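Amidohydrolase (Xanthomonas campestris pv. campestris, PDB 4DZH) probably removes the amino group of 5'-methylthioadenosine or a related nucleoside by hydrolysis, as a zinc-binding member of the metal-dependent hydrolase superfamily. Local coordinates at residues Asp15-Ala20 with Ala61-Arg66; Glu34-Ala39 with Val48-Asp53. All blocks are in the same frame, centred on the assembly; numbering follows the deposited sequence. Where two conformers were deposited one is given.

Interaction 1 of 2, residues Asp15-Ala20 with Ala61-Arg66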
# COMPACT_ATOMS: atom_id res chain seq x y z
N ASP A 15 -4.30 26.95 -25.08
CA ASP A 15 -3.20 27.34 -24.19
C ASP A 15 -2.20 26.19 -24.07
O ASP A 15 -0.97 26.38 -24.16
CB ASP A 15 -3.72 27.61 -22.75
CG ASP A 15 -4.51 28.92 -22.61
OD1 ASP A 15 -4.56 29.74 -23.55
OD2 ASP A 15 -5.09 29.14 -21.52
N LEU A 16 -2.74 25.00 -23.85
CA LEU A 16 -1.92 23.84 -23.53
C LEU A 16 -2.50 22.60 -24.21
O LEU A 16 -3.72 22.42 -24.22
CB LEU A 16 -1.93 23.65 -22.01
CG LEU A 16 -1.23 22.44 -21.39
CD1 LEU A 16 0.30 22.50 -21.53
CD2 LEU A 16 -1.60 22.35 -19.92
N LEU A 17 -1.63 21.78 -24.78
CA LEU A 17 -2.02 20.46 -25.26
C LEU A 17 -1.15 19.43 -24.53
O LEU A 17 0.08 19.50 -24.58
CB LEU A 17 -1.78 20.35 -26.77
CG LEU A 17 -2.16 18.98 -27.34
CD1 LEU A 17 -3.67 18.83 -27.32
CD2 LEU A 17 -1.61 18.74 -28.71
N ILE A 18 -1.77 18.48 -23.85
CA ILE A 18 -1.02 17.41 -23.17
C ILE A 18 -1.21 16.16 -23.97
O ILE A 18 -2.33 15.68 -24.07
CB ILE A 18 -1.54 17.16 -21.71
CG1 ILE A 18 -1.42 18.43 -20.88
CG2 ILE A 18 -0.75 16.03 -21.02
CD1 ILE A 18 -2.28 18.43 -19.62
N GLU A 19 -0.14 15.63 -24.56
CA GLU A 19 -0.24 14.36 -25.28
C GLU A 19 0.26 13.23 -24.40
O GLU A 19 1.33 13.34 -23.82
CB GLU A 19 0.58 14.38 -26.57
CG GLU A 19 0.23 15.52 -27.54
CD GLU A 19 1.26 15.63 -28.65
OE1 GLU A 19 2.34 14.96 -28.54
OE2 GLU A 19 1.00 16.38 -29.62
N ALA A 20 -0.49 12.13 -24.38
CA ALA A 20 -0.12 11.01 -23.51
C ALA A 20 -0.30 9.64 -24.16
O ALA A 20 -1.15 9.45 -25.05
CB ALA A 20 -0.91 11.07 -22.23
N ALA A 61 -0.19 26.99 -27.31
CA ALA A 61 0.90 27.89 -26.91
C ALA A 61 2.06 27.06 -26.35
O ALA A 61 3.23 27.41 -26.52
CB ALA A 61 0.42 28.91 -25.87
N ARG A 62 1.72 25.97 -25.69
CA ARG A 62 2.72 25.01 -25.21
C ARG A 62 2.16 23.57 -25.29
O ARG A 62 0.95 23.35 -25.10
CB ARG A 62 3.21 25.37 -23.80
CG ARG A 62 2.09 25.64 -22.79
CD ARG A 62 2.58 25.94 -21.34
NE ARG A 62 3.00 27.34 -21.20
CZ ARG A 62 3.28 27.95 -20.05
NH1 ARG A 62 3.66 29.23 -20.06
NH2 ARG A 62 3.15 27.29 -18.90
N THR A 63 3.03 22.61 -25.58
CA THR A 63 2.62 21.20 -25.68
C THR A 63 3.43 20.39 -24.68
O THR A 63 4.63 20.63 -24.55
CB THR A 63 2.89 20.62 -27.08
OG1 THR A 63 2.08 21.31 -28.05
CG2 THR A 63 2.58 19.12 -27.13
N VAL A 64 2.78 19.46 -23.97
CA VAL A 64 3.44 18.52 -23.06
C VAL A 64 3.24 17.12 -23.59
O VAL A 64 2.11 16.66 -23.75
CB VAL A 64 2.84 18.64 -21.64
CG1 VAL A 64 3.40 17.55 -20.70
CG2 VAL A 64 3.08 20.03 -21.09
N SER A 65 4.33 16.42 -23.89
CA SER A 65 4.19 15.11 -24.46
C SER A 65 4.71 14.07 -23.49
O SER A 65 5.87 14.12 -23.08
CB SER A 65 4.95 14.99 -25.78
OG SER A 65 6.29 14.72 -25.52
N ARG A 66 3.85 13.11 -23.17
CA ARG A 66 4.20 12.05 -22.21
C ARG A 66 3.75 10.75 -22.83
O ARG A 66 2.72 10.20 -22.46
CB ARG A 66 3.46 12.30 -20.89
CG ARG A 66 3.89 13.54 -20.18
CD ARG A 66 5.32 13.48 -19.65
NE ARG A 66 5.64 14.71 -18.90
CZ ARG A 66 6.26 15.78 -19.40
NH1 ARG A 66 6.65 15.84 -20.69
NH2 ARG A 66 6.50 16.83 -18.62

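Interaction 2 of 2, residues Glu34-Ala39 with Val48-Asp53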
# COMPACT_ATOMS: atom_id res chain seq x y z
N GLU A 34 -6.26 5.12 -26.03
CA GLU A 34 -4.86 5.01 -26.36
C GLU A 34 -4.40 6.15 -27.30
O GLU A 34 -5.11 6.49 -28.23
CB GLU A 34 -4.63 3.67 -27.02
CG GLU A 34 -3.21 3.39 -27.40
CD GLU A 34 -2.91 1.90 -27.30
OE1 GLU A 34 -3.87 1.10 -27.36
OE2 GLU A 34 -1.71 1.53 -27.16
N ASP A 35 -3.23 6.72 -27.04
CA ASP A 35 -2.64 7.73 -27.93
C ASP A 35 -3.56 8.93 -28.17
O ASP A 35 -3.90 9.24 -29.32
CB ASP A 35 -2.23 7.09 -29.27
CG ASP A 35 -1.26 7.97 -30.08
OD1 ASP A 35 -0.62 8.88 -29.51
OD2 ASP A 35 -1.12 7.73 -31.31
N HIS A 36 -3.96 9.58 -27.07
CA HIS A 36 -4.92 10.67 -27.09
C HIS A 36 -4.32 11.90 -26.42
O HIS A 36 -3.33 11.79 -25.67
CB HIS A 36 -6.19 10.28 -26.35
CG HIS A 36 -7.27 9.69 -27.22
ND1 HIS A 36 -7.09 8.54 -27.94
CD2 HIS A 36 -8.53 10.11 -27.47
CE1 HIS A 36 -8.21 8.24 -28.58
NE2 HIS A 36 -9.10 9.19 -28.32
N ALA A 37 -4.92 13.06 -26.66
CA ALA A 37 -4.43 14.33 -26.12
C ALA A 37 -5.58 15.12 -25.51
O ALA A 37 -6.76 14.87 -25.82
CB ALA A 37 -3.76 15.15 -27.23
N VAL A 38 -5.24 16.07 -24.65
CA VAL A 38 -6.24 16.88 -23.97
C VAL A 38 -5.84 18.31 -24.14
O VAL A 38 -4.73 18.70 -23.79
CB VAL A 38 -6.32 16.54 -22.44
CG1 VAL A 38 -7.27 17.52 -21.70
CG2 VAL A 38 -6.82 15.15 -22.28
N ALA A 39 -6.72 19.09 -24.74
CA ALA A 39 -6.42 20.50 -24.92
C ALA A 39 -7.09 21.31 -23.81
O ALA A 39 -8.20 21.00 -23.37
CB ALA A 39 -6.89 21.01 -26.30
N VAL A 48 -10.84 16.49 -25.99
CA VAL A 48 -10.21 15.19 -25.69
C VAL A 48 -10.32 14.33 -26.96
O VAL A 48 -11.43 13.99 -27.39
CB VAL A 48 -10.95 14.42 -24.57
CG1 VAL A 48 -10.17 13.17 -24.17
CG2 VAL A 48 -11.23 15.30 -23.35
N LEU A 49 -9.20 13.95 -27.57
CA LEU A 49 -9.28 13.40 -28.91
C LEU A 49 -7.98 12.71 -29.28
O LEU A 49 -6.97 12.91 -28.60
CB LEU A 49 -9.61 14.55 -29.89
CG LEU A 49 -8.53 15.57 -30.29
CD1 LEU A 49 -9.07 16.39 -31.48
CD2 LEU A 49 -8.12 16.50 -29.19
N PRO A 50 -8.00 11.88 -30.34
CA PRO A 50 -6.74 11.23 -30.75
C PRO A 50 -5.63 12.26 -31.00
O PRO A 50 -5.92 13.34 -31.53
CB PRO A 50 -7.13 10.52 -32.05
CG PRO A 50 -8.58 10.23 -31.88
CD PRO A 50 -9.15 11.42 -31.14
N THR A 51 -4.40 11.95 -30.62
CA THR A 51 -3.31 12.91 -30.73
C THR A 51 -3.04 13.38 -32.17
O THR A 51 -2.71 14.54 -32.42
CB THR A 51 -2.05 12.36 -30.06
OG1 THR A 51 -2.30 12.28 -28.65
CG2 THR A 51 -0.88 13.26 -30.30
N ALA A 52 -3.21 12.48 -33.13
CA ALA A 52 -3.05 12.85 -34.53
C ALA A 52 -4.12 13.86 -34.90
O ALA A 52 -3.82 14.86 -35.56
CB ALA A 52 -3.14 11.62 -35.41
N ASP A 53 -5.36 13.62 -34.47
CA ASP A 53 -6.48 14.55 -34.72
C ASP A 53 -6.24 15.89 -34.03
O ASP A 53 -6.64 16.94 -34.52
CB ASP A 53 -7.81 13.97 -34.23
CG ASP A 53 -8.33 12.82 -35.09
OD1 ASP A 53 -7.61 12.39 -36.02
OD2 ASP A 53 -9.46 12.34 -34.83
O HOH W 1 -0.91 10.43 -27.59

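Interaction 1 of 2, residues Asp15-Ala20 with Ala61-Arg66
Leu16 and Val64 meet diagonally across two parallel strands, two residues out of register, their side chains crossing at a slant with CD1 of Leu16 3.7 Å from CG2 of Val64. The leucine reaches forward because its CG stands anti to the backbone N (chi1 175°). Ile18, the direct partner of Val64, comes less close, CG1 to CB 4.3 Å. Leu16, Ile18 and Val64 share a face of the sheet, which Trp414 covers. In this small mixed sheet of an amidohydrolase, packed beside the barrel, 16-20 is an inner strand and 63-66 an outer one. Backbone bonds alternate between the partners; Val64 N donates to Leu17 O at 2.8 Å, at 168°. On the face of Leu17 and Glu19, the glutamate runs obliquely past Thr63, OE2 lying 4.0 Å from CG2, while OE1 is 3.8 Å from Ser65 CB and forms a salt bridge with Arg55. Arg66 bends at chi2 (-67°), which folds its guanidinium back so that Val64 CG1 sits over the centre of one face, 3.5 Å above the plane. Its NH1 donates to Ser65 O at 3.0 Å and its NE pairs with Asp412, so both bonds help fix the rotation of the group.

Interaction 2 of 2, residues Glu34-Ala39 with Val48-Asp53
Asp35 O receives the backbone N-H of Thr51 at 3.0 Å, a nearly straight bond (175°). The hydroxyl of Thr51 also lies near this oxygen, but any bond from it is weak. With its OG1 anti to the carbonyl carbon (chi1 -67°), Thr51 turns that hydroxyl toward the strand, where it comes 3.5 Å from Ala37 CB. A water lies between Asp35 OD1 and Thr51 OG1, but its distances to both are so short that this indirect link is doubtful; the two side chains cross at about a right angle. These residues lie at the open end of a beta hairpin, strand 36-41 with strand 44-50, just where the second strand gives way to helix 51-57 with Pro50 at its N-cap. Ala37 and Leu49 form the hydrogen-bonded antiparallel pair: Ala37 N donates to Leu49 O at 2.8 Å, and Leu49 N returns a bond to Ala37 O. Next to them, His36 and Pro50 lie side by side, pointing the same way. Pro50 CA makes a CH-pi contact 3.8 Å from the His36 ring centroid, only 3° off the normal, and Pro50 N covers the same ring toward its rim. In the ring plane, His36 ND1 donates to Glu34 O at 2.9 Å, which helps to fix the ring's rotation over the proline. Farther along, Val38 CG2 and Val48 CG1 touch loosely at 4.3 Å, near Ile373.

Interactions 1 and 2 are the two flanks of one four-stranded sheet, joined where strands 16-20 and 36-41 run antiparallel: Ile18 N probably bonds to Val38 O at 3.0 Å and Ala20 N to His36 O at 3.1 Å. Each pairs an inner strand with an outer one, and each is only partly buried. Interaction 1 is parallel, with its partners far apart in sequence, and its apolar face turns to Trp414. Interaction 2 is a local hairpin that ends at a helix start, and it relies more on a proline-histidine CH-pi contact and a threonine at the start of the helix. Glu19 packs on Thr51 between them, and both lie away from the metal sites.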